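Long-range contacts in aspartate-semialdehyde dehydrogenase 2 (Vibrio cholerae, PDB 2R00), which catalyses the NADPH-dependent reductive dephosphorylation of L-aspartyl-4-phosphate to L-aspartate-semialdehyde, a step in the biosynthesis of lysine, methionine and threonine: residues H67-S72 with A88-I93; Y103-V108 with R121-I126; T133-V138 with H244-H249; V154-S159 with P233-V238. All coordinates share one frame; numbering follows the deposited sequence.

The four contacts fall into two pairs, one in each domain. Interactions 1 and 2 lie in the nucleotide-binding domain with centres about 12 Å apart. They share a sheet in which Ile126 N meets Val92 O at 2.8 Å, so strand 91-94 serves both. Interactions 3 and 4, in the dimerization half, have centres about 10 Å apart and are joined by strands 244-252 and 149-159, with Ala247 N 2.8 Å from Thr155 O. Interactions 2 and 3 approach to about 6 Å between nearest atoms. Helix 131-147, which follows strand 125-127, starts at the catalytic Cys131. His244 in interaction 3 and Gln158 in interaction 4 have side chains about 4 Å apart, consistent with one active site.

Interaction 1 of 4, residues H67-S72 with A88-I93; sequences HIALFS and AGVVVI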
loop_
_atom_site.group_PDB
_atom_site.type_symbol
_atom_site.label_atom_id
_atom_site.label_comp_id
_atom_site.label_asym_id
_atom_site.label_seq_id
_atom_site.Cartn_x
_atom_site.Cartn_y
_atom_site.Cartn_z
ATOM N N HIS A 67 -17.229 3.315 -38.617
ATOM C CA HIS A 67 -15.792 3.417 -38.824
ATOM C C HIS A 67 -15.022 2.825 -37.644
ATOM O O HIS A 67 -13.987 2.189 -37.826
ATOM C CB HIS A 67 -15.382 4.878 -38.993
ATOM C CG HIS A 67 -15.977 5.539 -40.199
ATOM N ND1 HIS A 67 -17.153 6.261 -40.148
ATOM C CD2 HIS A 67 -15.553 5.596 -41.484
ATOM C CE1 HIS A 67 -17.430 6.729 -41.353
ATOM N NE2 HIS A 67 -16.474 6.342 -42.182
ATOM N N ILE A 68 -15.533 3.070 -36.441
ATOM C CA ILE A 68 -14.840 2.736 -35.190
ATOM C C ILE A 68 -15.845 2.197 -34.180
ATOM O O ILE A 68 -16.977 2.682 -34.088
ATOM C CB ILE A 68 -14.110 3.976 -34.595
ATOM C CG1 ILE A 68 -12.995 4.455 -35.534
ATOM C CG2 ILE A 68 -13.524 3.677 -33.190
ATOM C CD1 ILE A 68 -12.562 5.891 -35.273
ATOM N N ALA A 69 -15.435 1.182 -33.429
ATOM C CA ALA A 69 -16.282 0.672 -32.361
ATOM C C ALA A 69 -15.497 0.644 -31.064
ATOM O O ALA A 69 -14.323 0.296 -31.066
ATOM C CB ALA A 69 -16.808 -0.721 -32.704
ATOM N N LEU A 70 -16.151 1.036 -29.975
ATOM C CA LEU A 70 -15.600 0.907 -28.633
ATOM C C LEU A 70 -16.322 -0.251 -27.961
ATOM O O LEU A 70 -17.545 -0.222 -27.820
ATOM C CB LEU A 70 -15.797 2.207 -27.818
ATOM C CG LEU A 70 -15.510 3.578 -28.438
ATOM C CD1 LEU A 70 -15.872 4.717 -27.476
ATOM C CD2 LEU A 70 -14.055 3.714 -28.873
ATOM N N PHE A 71 -15.570 -1.274 -27.560
ATOM C CA PHE A 71 -16.147 -2.473 -26.941
ATOM C C PHE A 71 -15.910 -2.454 -25.440
ATOM O O PHE A 71 -14.776 -2.276 -24.988
ATOM C CB PHE A 71 -15.478 -3.742 -27.503
ATOM C CG PHE A 71 -16.045 -4.244 -28.822
ATOM C CD1 PHE A 71 -16.587 -3.374 -29.780
ATOM C CD2 PHE A 71 -15.968 -5.602 -29.131
ATOM C CE1 PHE A 71 -17.086 -3.870 -30.995
ATOM C CE2 PHE A 71 -16.470 -6.107 -30.337
ATOM C CZ PHE A 71 -17.020 -5.236 -31.277
ATOM N N SER A 72 -16.964 -2.659 -24.665
ATOM C CA SER A 72 -16.794 -2.867 -23.224
ATOM C C SER A 72 -17.895 -3.739 -22.648
ATOM O O SER A 72 -18.591 -3.334 -21.720
ATOM C CB SER A 72 -16.712 -1.527 -22.472
ATOM O OG SER A 72 -16.262 -1.737 -21.134
ATOM N N ALA A 88 -15.500 -6.642 -41.110
ATOM C CA ALA A 88 -16.354 -5.697 -41.822
ATOM C C ALA A 88 -15.659 -4.356 -42.092
ATOM O O ALA A 88 -16.234 -3.480 -42.735
ATOM C CB ALA A 88 -17.657 -5.490 -41.062
ATOM N N GLY A 89 -14.422 -4.209 -41.607
ATOM C CA GLY A 89 -13.620 -3.009 -41.848
ATOM C C GLY A 89 -13.727 -1.954 -40.750
ATOM O O GLY A 89 -13.240 -0.839 -40.920
ATOM N N VAL A 90 -14.358 -2.312 -39.631
ATOM C CA VAL A 90 -14.415 -1.454 -38.434
ATOM C C VAL A 90 -13.094 -1.554 -37.640
ATOM O O VAL A 90 -12.512 -2.637 -37.529
ATOM C CB VAL A 90 -15.588 -1.877 -37.500
ATOM C CG1 VAL A 90 -15.788 -0.879 -36.369
ATOM C CG2 VAL A 90 -16.871 -2.041 -38.285
ATOM N N VAL A 91 -12.624 -0.432 -37.087
ATOM C CA VAL A 91 -11.501 -0.467 -36.160
ATOM C C VAL A 91 -12.043 -0.524 -34.733
ATOM O O VAL A 91 -12.756 0.385 -34.285
ATOM C CB VAL A 91 -10.492 0.710 -36.359
ATOM C CG1 VAL A 91 -9.264 0.532 -35.444
ATOM C CG2 VAL A 91 -10.054 0.790 -37.804
ATOM N N VAL A 92 -11.718 -1.615 -34.037
ATOM C CA VAL A 92 -12.259 -1.889 -32.709
ATOM C C VAL A 92 -11.259 -1.433 -31.650
ATOM O O VAL A 92 -10.087 -1.798 -31.696
ATOM C CB VAL A 92 -12.580 -3.395 -32.516
ATOM C CG1 VAL A 92 -13.143 -3.675 -31.119
ATOM C CG2 VAL A 92 -13.544 -3.890 -33.597
ATOM N N ILE A 93 -11.724 -0.605 -30.725
ATOM C CA ILE A 93 -10.941 -0.250 -29.547
ATOM C C ILE A 93 -11.544 -1.047 -28.394
ATOM O O ILE A 93 -12.705 -0.858 -28.043
ATOM C CB ILE A 93 -10.923 1.289 -29.295
ATOM C CG1 ILE A 93 -10.180 1.995 -30.448
ATOM C CG2 ILE A 93 -10.279 1.596 -27.940
ATOM C CD1 ILE A 93 -10.654 3.420 -30.753
HETATM O O HOH W 1 -12.918 1.697 -40.371
#
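Ile93 leans on Ile68 and Leu70 of the adjacent strand, making contact through CB and, farther out, CD1. CB lies 4.0 Å from both Ala69 O and Leu70 CD2. CG1 stands anti to the carbonyl carbon (chi1 -66°), which turns CD1 toward the 67-72 segment; there it meets Ile68 CG2 at 3.8 Å and Leu70 CD2 at 3.9 Å. The Leu70 and Ile93 side chains run alongside each other, whereas Ile68 comes across at a slant. Helix 316-335 packs on this face through Leu331 and Ala328, and helix 14-25 meets Leu70.

The two strands are the parallel arms of a beta-alpha-beta crossover through helix 75-87, part of the Rossmann-type NADP-binding domain. Four backbone hydrogen bonds fix their register, from Val91 N to His67 O (3.0 Å) through to Phe71 N to Ile93 O (2.9 Å). Gly89, with positive phi, ends the connecting helix in a Schellman motif, and one water donates to both Gly89 O and His67 O.

On the sheet face of Ala69 and Val92, Val92 CG1 sits over the centre of the Phe71 ring, 3.7 Å from its centroid and 12° off the normal, a CH-pi contact. Phe9 meets the same ring edge-to-face.

Interaction 2 of 4, residues Y103-V108 with R121-I126; sequences YDIPLV and RNRNII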
loop_
_atom_site.group_PDB
_atom_site.type_symbol
_atom_site.label_atom_id
_atom_site.label_comp_id
_atom_site.label_asym_id
_atom_site.label_seq_id
_atom_site.Cartn_x
_atom_site.Cartn_y
_atom_site.Cartn_z
ATOM N N TYR A 103 0.447 -10.523 -29.746
ATOM C CA TYR A 103 1.685 -9.963 -30.280
ATOM C C TYR A 103 1.445 -8.905 -31.356
ATOM O O TYR A 103 2.126 -7.882 -31.392
ATOM C CB TYR A 103 2.553 -11.089 -30.840
ATOM C CG TYR A 103 3.864 -10.645 -31.461
ATOM C CD1 TYR A 103 4.894 -10.155 -30.675
ATOM C CD2 TYR A 103 4.068 -10.745 -32.841
ATOM C CE1 TYR A 103 6.100 -9.761 -31.238
ATOM C CE2 TYR A 103 5.275 -10.354 -33.416
ATOM C CZ TYR A 103 6.282 -9.864 -32.603
ATOM O OH TYR A 103 7.482 -9.473 -33.157
ATOM N N ASP A 104 0.465 -9.166 -32.211
ATOM C CA ASP A 104 0.166 -8.335 -33.367
ATOM C C ASP A 104 -0.801 -7.168 -33.109
ATOM O O ASP A 104 -1.118 -6.405 -34.028
ATOM C CB ASP A 104 -0.362 -9.221 -34.501
ATOM C CG ASP A 104 -1.487 -10.204 -34.052
ATOM O OD1 ASP A 104 -1.605 -10.567 -32.848
ATOM O OD2 ASP A 104 -2.233 -10.642 -34.951
ATOM N N ILE A 105 -1.258 -7.024 -31.868
ATOM C CA ILE A 105 -2.270 -6.014 -31.535
ATOM C C ILE A 105 -1.664 -4.988 -30.585
ATOM O O ILE A 105 -1.135 -5.367 -29.536
ATOM C CB ILE A 105 -3.556 -6.666 -30.946
ATOM C CG1 ILE A 105 -4.234 -7.536 -32.024
ATOM C CG2 ILE A 105 -4.516 -5.585 -30.359
ATOM C CD1 ILE A 105 -5.473 -8.332 -31.576
ATOM N N PRO A 106 -1.714 -3.688 -30.959
ATOM C CA PRO A 106 -1.164 -2.648 -30.095
ATOM C C PRO A 106 -1.968 -2.468 -28.807
ATOM O O PRO A 106 -3.198 -2.552 -28.822
ATOM C CB PRO A 106 -1.280 -1.379 -30.956
ATOM C CG PRO A 106 -2.434 -1.653 -31.870
ATOM C CD PRO A 106 -2.293 -3.120 -32.195
ATOM N N LEU A 107 -1.261 -2.213 -27.706
ATOM C CA LEU A 107 -1.875 -1.922 -26.407
ATOM C C LEU A 107 -1.503 -0.495 -26.025
ATOM O O LEU A 107 -0.341 -0.219 -25.746
ATOM C CB LEU A 107 -1.342 -2.894 -25.349
ATOM C CG LEU A 107 -1.745 -2.704 -23.877
ATOM C CD1 LEU A 107 -3.254 -2.979 -23.727
ATOM C CD2 LEU A 107 -0.927 -3.629 -22.957
ATOM N N VAL A 108 -2.484 0.405 -25.992
ATOM C CA VAL A 108 -2.170 1.833 -26.097
ATOM C C VAL A 108 -2.606 2.705 -24.918
ATOM O O VAL A 108 -3.756 2.674 -24.511
ATOM C CB VAL A 108 -2.711 2.428 -27.436
ATOM C CG1 VAL A 108 -2.463 3.920 -27.508
ATOM C CG2 VAL A 108 -2.074 1.699 -28.641
ATOM N N ARG A 121 -3.732 -1.591 -38.132
ATOM C CA ARG A 121 -4.013 -2.216 -39.426
ATOM C C ARG A 121 -3.664 -3.715 -39.505
ATOM O O ARG A 121 -4.075 -4.399 -40.442
ATOM C CB ARG A 121 -3.410 -1.414 -40.588
ATOM C CG ARG A 121 -1.892 -1.316 -40.635
ATOM C CD ARG A 121 -1.482 -0.756 -42.008
ATOM N NE ARG A 121 -0.088 -0.295 -42.093
ATOM C CZ ARG A 121 0.550 -0.065 -43.244
ATOM N NH1 ARG A 121 1.811 0.364 -43.240
ATOM N NH2 ARG A 121 -0.072 -0.267 -44.407
ATOM N N ASN A 122 -2.927 -4.210 -38.515
ATOM C CA ASN A 122 -2.642 -5.643 -38.404
ATOM C C ASN A 122 -3.909 -6.494 -38.329
ATOM O O ASN A 122 -4.017 -7.505 -39.030
ATOM C CB ASN A 122 -1.752 -5.923 -37.185
ATOM C CG ASN A 122 -0.340 -5.374 -37.343
ATOM O OD1 ASN A 122 0.070 -4.961 -38.438
ATOM N ND2 ASN A 122 0.415 -5.367 -36.242
ATOM N N ARG A 123 -4.865 -6.066 -37.496
ATOM C CA ARG A 123 -6.060 -6.849 -37.165
ATOM C C ARG A 123 -7.329 -5.994 -37.074
ATOM O O ARG A 123 -8.417 -6.519 -36.797
ATOM C CB ARG A 123 -5.854 -7.565 -35.815
ATOM C CG ARG A 123 -4.905 -8.770 -35.875
ATOM C CD ARG A 123 -5.680 -10.112 -35.851
ATOM N NE ARG A 123 -5.447 -10.881 -34.604
ATOM C CZ ARG A 123 -6.398 -11.457 -33.867
ATOM N NH1 ARG A 123 -7.664 -11.361 -34.220
ATOM N NH2 ARG A 123 -6.083 -12.147 -32.763
ATOM N N ASN A 124 -7.194 -4.683 -37.281
ATOM C CA ASN A 124 -8.291 -3.727 -37.064
ATOM C C ASN A 124 -8.755 -3.726 -35.609
ATOM O O ASN A 124 -9.934 -3.504 -35.307
ATOM C CB ASN A 124 -9.467 -3.964 -38.027
ATOM C CG ASN A 124 -9.188 -3.446 -39.442
ATOM O OD1 ASN A 124 -8.191 -2.753 -39.692
ATOM N ND2 ASN A 124 -10.068 -3.796 -40.376
ATOM N N ILE A 125 -7.807 -3.972 -34.705
ATOM C CA ILE A 125 -8.077 -3.919 -33.275
ATOM C C ILE A 125 -6.933 -3.206 -32.563
ATOM O O ILE A 125 -5.755 -3.425 -32.891
ATOM C CB ILE A 125 -8.278 -5.338 -32.655
ATOM C CG1 ILE A 125 -9.369 -6.127 -33.388
ATOM C CG2 ILE A 125 -8.663 -5.228 -31.172
ATOM C CD1 ILE A 125 -9.293 -7.625 -33.138
ATOM N N ILE A 126 -7.304 -2.340 -31.616
ATOM C CA ILE A 126 -6.383 -1.724 -30.659
ATOM C C ILE A 126 -6.916 -2.079 -29.260
ATOM O O ILE A 126 -8.104 -1.979 -29.016
ATOM C CB ILE A 126 -6.364 -0.165 -30.787
ATOM C CG1 ILE A 126 -6.047 0.270 -32.226
ATOM C CG2 ILE A 126 -5.362 0.442 -29.812
ATOM C CD1 ILE A 126 -6.439 1.726 -32.547
HETATM O O HOH W 2 -2.859 -12.801 -32.201
#
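The Arg123 guanidinium meets Ile105 over one face and Asp104 at its edge. Ile105 CD1 lies 3.8 Å above the guanidinium plane, displaced toward the rim. At the edge, Asp104 OD2 accepts from Arg123 NE at 3.2 Å, a hydrogen bond that is part of a salt bridge. The two planes are 39° apart: the acceptor lies in the guanidinium plane, but the donor reaches OD2 from above the carboxylate, 37° out of plane. A water at the same edge donates to Asp104 OD1 (2.6 Å) and accepts only weakly from Arg123 NH2. Bends at chi2 and chi3 of Arg123 lay its NE beside the carboxylate. The Asn122 amide points ND2 at Asp104 O (2.9 Å), with the acceptor in the amide plane; ND2 also bonds Glu119 OE1.

Beyond these polar groups, residues 103-108 form a loop along strand 125-127, which is an outermost strand of the Rossmann-type sheet within this chain. Pro106 and Val108 make backbone bonds with Ala127.

The buried part is mostly apolar side chains. Ile105 CG2 rests against the backbone oxygen Ile125 O at 3.6 Å. The Pro106 ring crosses Ile126 at about a right angle, CG to CG1 4.1 Å, and Val108 CG2 meets Ile126 CG2 at 3.7 Å. Ile327 of helix 316-335 packs against both Val108 and Ile126.

Interaction 3 of 4, residues T133-V138 with H244-H249; sequences TIQMLV and HAEAVH
His244, predicted to be the proton acceptor of the reaction, donates from ND1 to Gln135 OE1. The bond is short, 2.6 Å, and bent, with an N-H...O angle of 137°. Ring and amide stand almost perpendicular, their planes 80° apart, and OE1 is tilted out of the imidazole plane rather than lying in it. Gln135 gets there with a chain extended beyond CG, which carries its amide from the helix across to the strand. Its side chain is also about 4 Å from that of Cys131, which forms the acyl-thioester intermediate, so the glutamine touches the predicted proton acceptor and adjoins Cys131.

Ala245 turns away from the helix. Its carbonyl bonds to Tyr157 N of the neighbouring strand, and its methyl packs on Cys197 of the second subunit. His244, Glu246 and Val248 point the other way, as in a regular strand, toward helix 131-147. That helix, with Cys131 at its start, lies against one face of the mixed sheet of the dimerization domain, the local axes 9.4 Å apart and crossing at -43°.

Glu246 brings OE1 to 3.4 Å from Met136 CB and 3.8 Å from Gln135 CB. Met136 N is 3.5 Å from the same oxygen, but the angle is too poor for a hydrogen bond. OE2 comes in plane at the edge of the His244 ring, so one carboxylate oxygen faces the helix and the other the imidazole edge. Thr156 and Met216 also pack on Glu246.

Val248 then brings CG2 to within 4.4 Å of Met136 CG; the methionine's bend at chi3 turns its CE methyl away from the strand.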
loop_
_atom_site.group_PDB
_atom_site.type_symbol
_atom_site.label_atom_id
_atom_site.label_comp_id
_atom_site.label_asym_id
_atom_site.label_seq_id
_atom_site.Cartn_x
_atom_site.Cartn_y
_atom_site.Cartn_z
ATOM N N THR A 133 -2.871 -0.133 -15.042
ATOM C CA THR A 133 -1.705 0.048 -15.909
ATOM C C THR A 133 -1.709 1.438 -16.550
ATOM O O THR A 133 -0.667 2.079 -16.644
ATOM C CB THR A 133 -1.662 -1.014 -17.027
ATOM O OG1 THR A 133 -1.822 -2.315 -16.454
ATOM C CG2 THR A 133 -0.339 -0.944 -17.785
ATOM N N ILE A 134 -2.878 1.887 -16.998
ATOM C CA ILE A 134 -3.038 3.256 -17.508
ATOM C C ILE A 134 -2.546 4.287 -16.475
ATOM O O ILE A 134 -1.652 5.085 -16.767
ATOM C CB ILE A 134 -4.501 3.553 -17.905
ATOM C CG1 ILE A 134 -4.954 2.622 -19.039
ATOM C CG2 ILE A 134 -4.663 5.042 -18.316
ATOM C CD1 ILE A 134 -6.462 2.663 -19.318
ATOM N N GLN A 135 -3.112 4.236 -15.274
ATOM C CA GLN A 135 -2.760 5.141 -14.167
ATOM C C GLN A 135 -1.249 5.218 -13.963
ATOM O O GLN A 135 -0.668 6.307 -13.938
ATOM C CB GLN A 135 -3.345 4.606 -12.859
ATOM C CG GLN A 135 -4.713 5.101 -12.429
ATOM C CD GLN A 135 -5.220 4.348 -11.197
ATOM O OE1 GLN A 135 -6.212 3.619 -11.285
ATOM N NE2 GLN A 135 -4.527 4.495 -10.051
ATOM N N MET A 136 -0.623 4.049 -13.807
ATOM C CA MET A 136 0.798 3.962 -13.481
ATOM C C MET A 136 1.679 4.488 -14.616
ATOM O O MET A 136 2.652 5.213 -14.379
ATOM C CB MET A 136 1.187 2.514 -13.123
ATOM C CG MET A 136 2.657 2.353 -12.715
ATOM S SD MET A 136 3.137 0.683 -12.228
ATOM C CE MET A 136 3.118 -0.195 -13.786
ATOM N N LEU A 137 1.338 4.105 -15.842
ATOM C CA LEU A 137 2.138 4.453 -17.012
ATOM C C LEU A 137 2.114 5.946 -17.347
ATOM O O LEU A 137 3.125 6.512 -17.780
ATOM C CB LEU A 137 1.696 3.620 -18.215
ATOM C CG LEU A 137 2.535 2.346 -18.366
ATOM C CD1 LEU A 137 1.750 1.251 -18.961
ATOM C CD2 LEU A 137 3.756 2.614 -19.223
ATOM N N VAL A 138 0.961 6.576 -17.160
ATOM C CA VAL A 138 0.865 8.027 -17.284
ATOM C C VAL A 138 1.821 8.703 -16.289
ATOM O O VAL A 138 2.625 9.558 -16.670
ATOM C CB VAL A 138 -0.589 8.512 -17.135
ATOM C CG1 VAL A 138 -0.643 10.022 -16.953
ATOM C CG2 VAL A 138 -1.396 8.121 -18.384
ATOM N N HIS A 244 -9.659 3.650 -6.835
ATOM C CA HIS A 244 -8.506 2.793 -7.022
ATOM C C HIS A 244 -7.231 3.542 -6.677
ATOM O O HIS A 244 -7.103 4.731 -6.970
ATOM C CB HIS A 244 -8.460 2.297 -8.476
ATOM C CG HIS A 244 -7.294 1.409 -8.776
ATOM N ND1 HIS A 244 -6.170 1.858 -9.438
ATOM C CD2 HIS A 244 -7.069 0.104 -8.493
ATOM C CE1 HIS A 244 -5.304 0.867 -9.552
ATOM N NE2 HIS A 244 -5.824 -0.208 -8.984
ATOM N N ALA A 245 -6.287 2.842 -6.061
ATOM C CA ALA A 245 -5.014 3.458 -5.690
ATOM C C ALA A 245 -3.852 2.519 -5.976
ATOM O O ALA A 245 -4.035 1.300 -6.024
ATOM C CB ALA A 245 -5.027 3.860 -4.223
ATOM N N GLU A 246 -2.669 3.105 -6.174
ATOM C CA GLU A 246 -1.421 2.372 -6.368
ATOM C C GLU A 246 -0.304 3.068 -5.629
ATOM O O GLU A 246 -0.209 4.279 -5.672
ATOM C CB GLU A 246 -1.022 2.344 -7.833
ATOM C CG GLU A 246 -2.089 1.856 -8.748
ATOM C CD GLU A 246 -1.675 1.925 -10.171
ATOM O OE1 GLU A 246 -0.930 2.853 -10.547
ATOM O OE2 GLU A 246 -2.097 1.045 -10.917
ATOM N N ALA A 247 0.539 2.286 -4.965
ATOM C CA ALA A 247 1.781 2.770 -4.378
ATOM C C ALA A 247 2.893 2.304 -5.302
ATOM O O ALA A 247 2.964 1.110 -5.639
ATOM C CB ALA A 247 1.971 2.182 -2.978
ATOM N N VAL A 248 3.737 3.234 -5.746
ATOM C CA VAL A 248 4.747 2.923 -6.766
ATOM C C VAL A 248 6.148 3.246 -6.276
ATOM O O VAL A 248 6.424 4.370 -5.833
ATOM C CB VAL A 248 4.513 3.704 -8.109
ATOM C CG1 VAL A 248 5.450 3.181 -9.209
ATOM C CG2 VAL A 248 3.064 3.607 -8.559
ATOM N N HIS A 249 7.026 2.248 -6.346
ATOM C CA HIS A 249 8.449 2.486 -6.182
ATOM C C HIS A 249 9.164 2.192 -7.497
ATOM O O HIS A 249 8.950 1.129 -8.093
ATOM C CB HIS A 249 9.051 1.623 -5.068
ATOM C CG HIS A 249 10.541 1.745 -4.969
ATOM N ND1 HIS A 249 11.163 2.761 -4.278
ATOM C CD2 HIS A 249 11.533 0.999 -5.512
ATOM C CE1 HIS A 249 12.474 2.622 -4.381
ATOM N NE2 HIS A 249 12.723 1.562 -5.128
#

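Interaction 4 of 4, residues V154-S159 with P233-V238; sequences VTTYQS and PTCVRV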
loop_
_atom_site.group_PDB
_atom_site.type_symbol
_atom_site.label_atom_id
_atom_site.label_comp_id
_atom_site.label_asym_id
_atom_site.label_seq_id
_atom_site.Cartn_x
_atom_site.Cartn_y
_atom_site.Cartn_z
ATOM N N VAL A 154 5.199 -2.210 -7.465
ATOM C CA VAL A 154 3.922 -1.514 -7.379
ATOM C C VAL A 154 2.883 -2.350 -6.628
ATOM O O VAL A 154 2.760 -3.561 -6.865
ATOM C CB VAL A 154 3.403 -1.085 -8.782
ATOM C CG1 VAL A 154 3.237 -2.304 -9.745
ATOM C CG2 VAL A 154 2.103 -0.268 -8.676
ATOM N N THR A 155 2.143 -1.688 -5.738
ATOM C CA THR A 155 1.003 -2.282 -5.049
ATOM C C THR A 155 -0.279 -1.562 -5.481
ATOM O O THR A 155 -0.344 -0.328 -5.417
ATOM C CB THR A 155 1.165 -2.202 -3.504
ATOM O OG1 THR A 155 2.371 -2.864 -3.115
ATOM C CG2 THR A 155 -0.015 -2.877 -2.802
ATOM N N THR A 156 -1.273 -2.323 -5.948
ATOM C CA THR A 156 -2.565 -1.759 -6.334
ATOM C C THR A 156 -3.614 -2.159 -5.313
ATOM O O THR A 156 -3.531 -3.229 -4.713
ATOM C CB THR A 156 -3.050 -2.217 -7.750
ATOM O OG1 THR A 156 -3.384 -3.615 -7.735
ATOM C CG2 THR A 156 -1.995 -1.946 -8.816
ATOM N N TYR A 157 -4.618 -1.305 -5.151
ATOM C CA TYR A 157 -5.635 -1.497 -4.135
ATOM C C TYR A 157 -7.010 -1.331 -4.763
ATOM O O TYR A 157 -7.292 -0.317 -5.403
ATOM C CB TYR A 157 -5.476 -0.461 -3.017
ATOM C CG TYR A 157 -4.116 -0.402 -2.368
ATOM C CD1 TYR A 157 -3.165 0.525 -2.786
ATOM C CD2 TYR A 157 -3.791 -1.247 -1.314
ATOM C CE1 TYR A 157 -1.912 0.608 -2.179
ATOM C CE2 TYR A 157 -2.545 -1.176 -0.692
ATOM C CZ TYR A 157 -1.608 -0.248 -1.133
ATOM O OH TYR A 157 -0.368 -0.180 -0.536
ATOM N N GLN A 158 -7.853 -2.338 -4.571
ATOM C CA GLN A 158 -9.237 -2.298 -5.014
ATOM C C GLN A 158 -10.096 -3.105 -4.051
ATOM O O GLN A 158 -9.588 -3.954 -3.322
ATOM C CB GLN A 158 -9.369 -2.845 -6.441
ATOM C CG GLN A 158 -8.886 -4.271 -6.608
ATOM C CD GLN A 158 -8.736 -4.677 -8.068
ATOM O OE1 GLN A 158 -9.568 -4.329 -8.911
ATOM N NE2 GLN A 158 -7.665 -5.411 -8.373
ATOM N N SER A 159 -11.400 -2.833 -4.067
ATOM C CA SER A 159 -12.365 -3.487 -3.178
ATOM C C SER A 159 -12.398 -4.993 -3.401
ATOM O O SER A 159 -12.224 -5.459 -4.527
ATOM C CB SER A 159 -13.755 -2.948 -3.468
ATOM O OG SER A 159 -14.126 -3.289 -4.795
ATOM N N PRO A 233 4.530 -6.491 -9.277
ATOM C CA PRO A 233 3.268 -6.028 -8.717
ATOM C C PRO A 233 2.741 -6.875 -7.562
ATOM O O PRO A 233 2.971 -8.098 -7.509
ATOM C CB PRO A 233 2.289 -6.134 -9.906
ATOM C CG PRO A 233 3.108 -6.637 -11.079
ATOM C CD PRO A 233 4.278 -7.348 -10.442
ATOM N N THR A 234 2.033 -6.205 -6.655
ATOM C CA THR A 234 1.245 -6.848 -5.617
ATOM C C THR A 234 -0.167 -6.291 -5.732
ATOM O O THR A 234 -0.397 -5.102 -5.528
ATOM C CB THR A 234 1.823 -6.590 -4.212
ATOM O OG1 THR A 234 3.189 -7.010 -4.181
ATOM C CG2 THR A 234 1.043 -7.385 -3.154
ATOM N N CYS A 235 -1.107 -7.152 -6.109
ATOM C CA CYS A 235 -2.472 -6.722 -6.334
ATOM C C CYS A 235 -3.294 -7.135 -5.128
ATOM O O CYS A 235 -3.554 -8.320 -4.911
ATOM C CB CYS A 235 -3.007 -7.298 -7.653
ATOM S SG CYS A 235 -2.029 -6.699 -9.080
ATOM N N VAL A 236 -3.665 -6.134 -4.335
ATOM C CA VAL A 236 -4.244 -6.329 -3.013
ATOM C C VAL A 236 -5.727 -5.987 -3.009
ATOM O O VAL A 236 -6.156 -4.984 -3.594
ATOM C CB VAL A 236 -3.484 -5.463 -1.962
ATOM C CG1 VAL A 236 -4.222 -5.411 -0.650
ATOM C CG2 VAL A 236 -2.096 -6.020 -1.739
ATOM N N ARG A 237 -6.520 -6.834 -2.363
ATOM C CA ARG A 237 -7.927 -6.524 -2.199
ATOM C C ARG A 237 -8.138 -5.934 -0.813
ATOM O O ARG A 237 -7.612 -6.449 0.188
ATOM C CB ARG A 237 -8.788 -7.761 -2.411
ATOM C CG ARG A 237 -9.806 -7.574 -3.516
ATOM C CD ARG A 237 -9.279 -7.996 -4.878
ATOM N NE ARG A 237 -9.897 -7.244 -5.980
ATOM C CZ ARG A 237 -11.114 -7.466 -6.490
ATOM N NH1 ARG A 237 -11.896 -8.422 -5.998
ATOM N NH2 ARG A 237 -11.563 -6.715 -7.493
ATOM N N VAL A 238 -8.870 -4.831 -0.756
ATOM C CA VAL A 238 -9.172 -4.219 0.540
ATOM C C VAL A 238 -10.649 -4.411 0.948
ATOM O O VAL A 238 -11.542 -4.315 0.094
ATOM C CB VAL A 238 -8.629 -2.745 0.682
ATOM C CG1 VAL A 238 -7.902 -2.251 -0.565
ATOM C CG2 VAL A 238 -9.693 -1.770 1.183
HETATM O O HOH W 3 3.162 -4.923 -1.568
HETATM O O HOH W 4 -5.574 -4.801 -6.547
#
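Thr156 and Tyr157 lie beside Cys235 and Val236 in a parallel ladder held by five backbone hydrogen bonds. Thr234 N lies 2.8 Å from Val154 O. Gln158 N to Val236 O is longer, 3.3 Å.

Apolar contacts line both faces. On one, Val154 CG1 meets Pro233 CB at 3.9 Å; on the other, Tyr157 CB meets Val238 CG1, also at 3.9 Å. Tyr157 OH hydrogen-bonds to Tyr157 OH of the second subunit, and Thr234 OG1 bonds to Arg298 there, which places the face of Tyr157, Thr234 and Val236 at the dimer interface.

The side-chain polar contacts include a cluster at Gln158 and Arg237. Ser159 O sits 3.0 Å above the centre of the Arg237 guanidinium, over its face, where no N-H points at it. Gln158 CD lies at the guanidinium edge, the planes 77° apart, and Arg237 NH2 to Gln158 OE1 is a weak bond of 3.4 Å. One water accepts from Gln158 NE2, donates to Val236 O and bonds to Thr156 OG1; NE2 also bonds to Glu212.

Gln158 and Arg237 are both predicted to bind the substrate, and their close, weakly bonded placement is consistent with the two acting together on an anionic substrate.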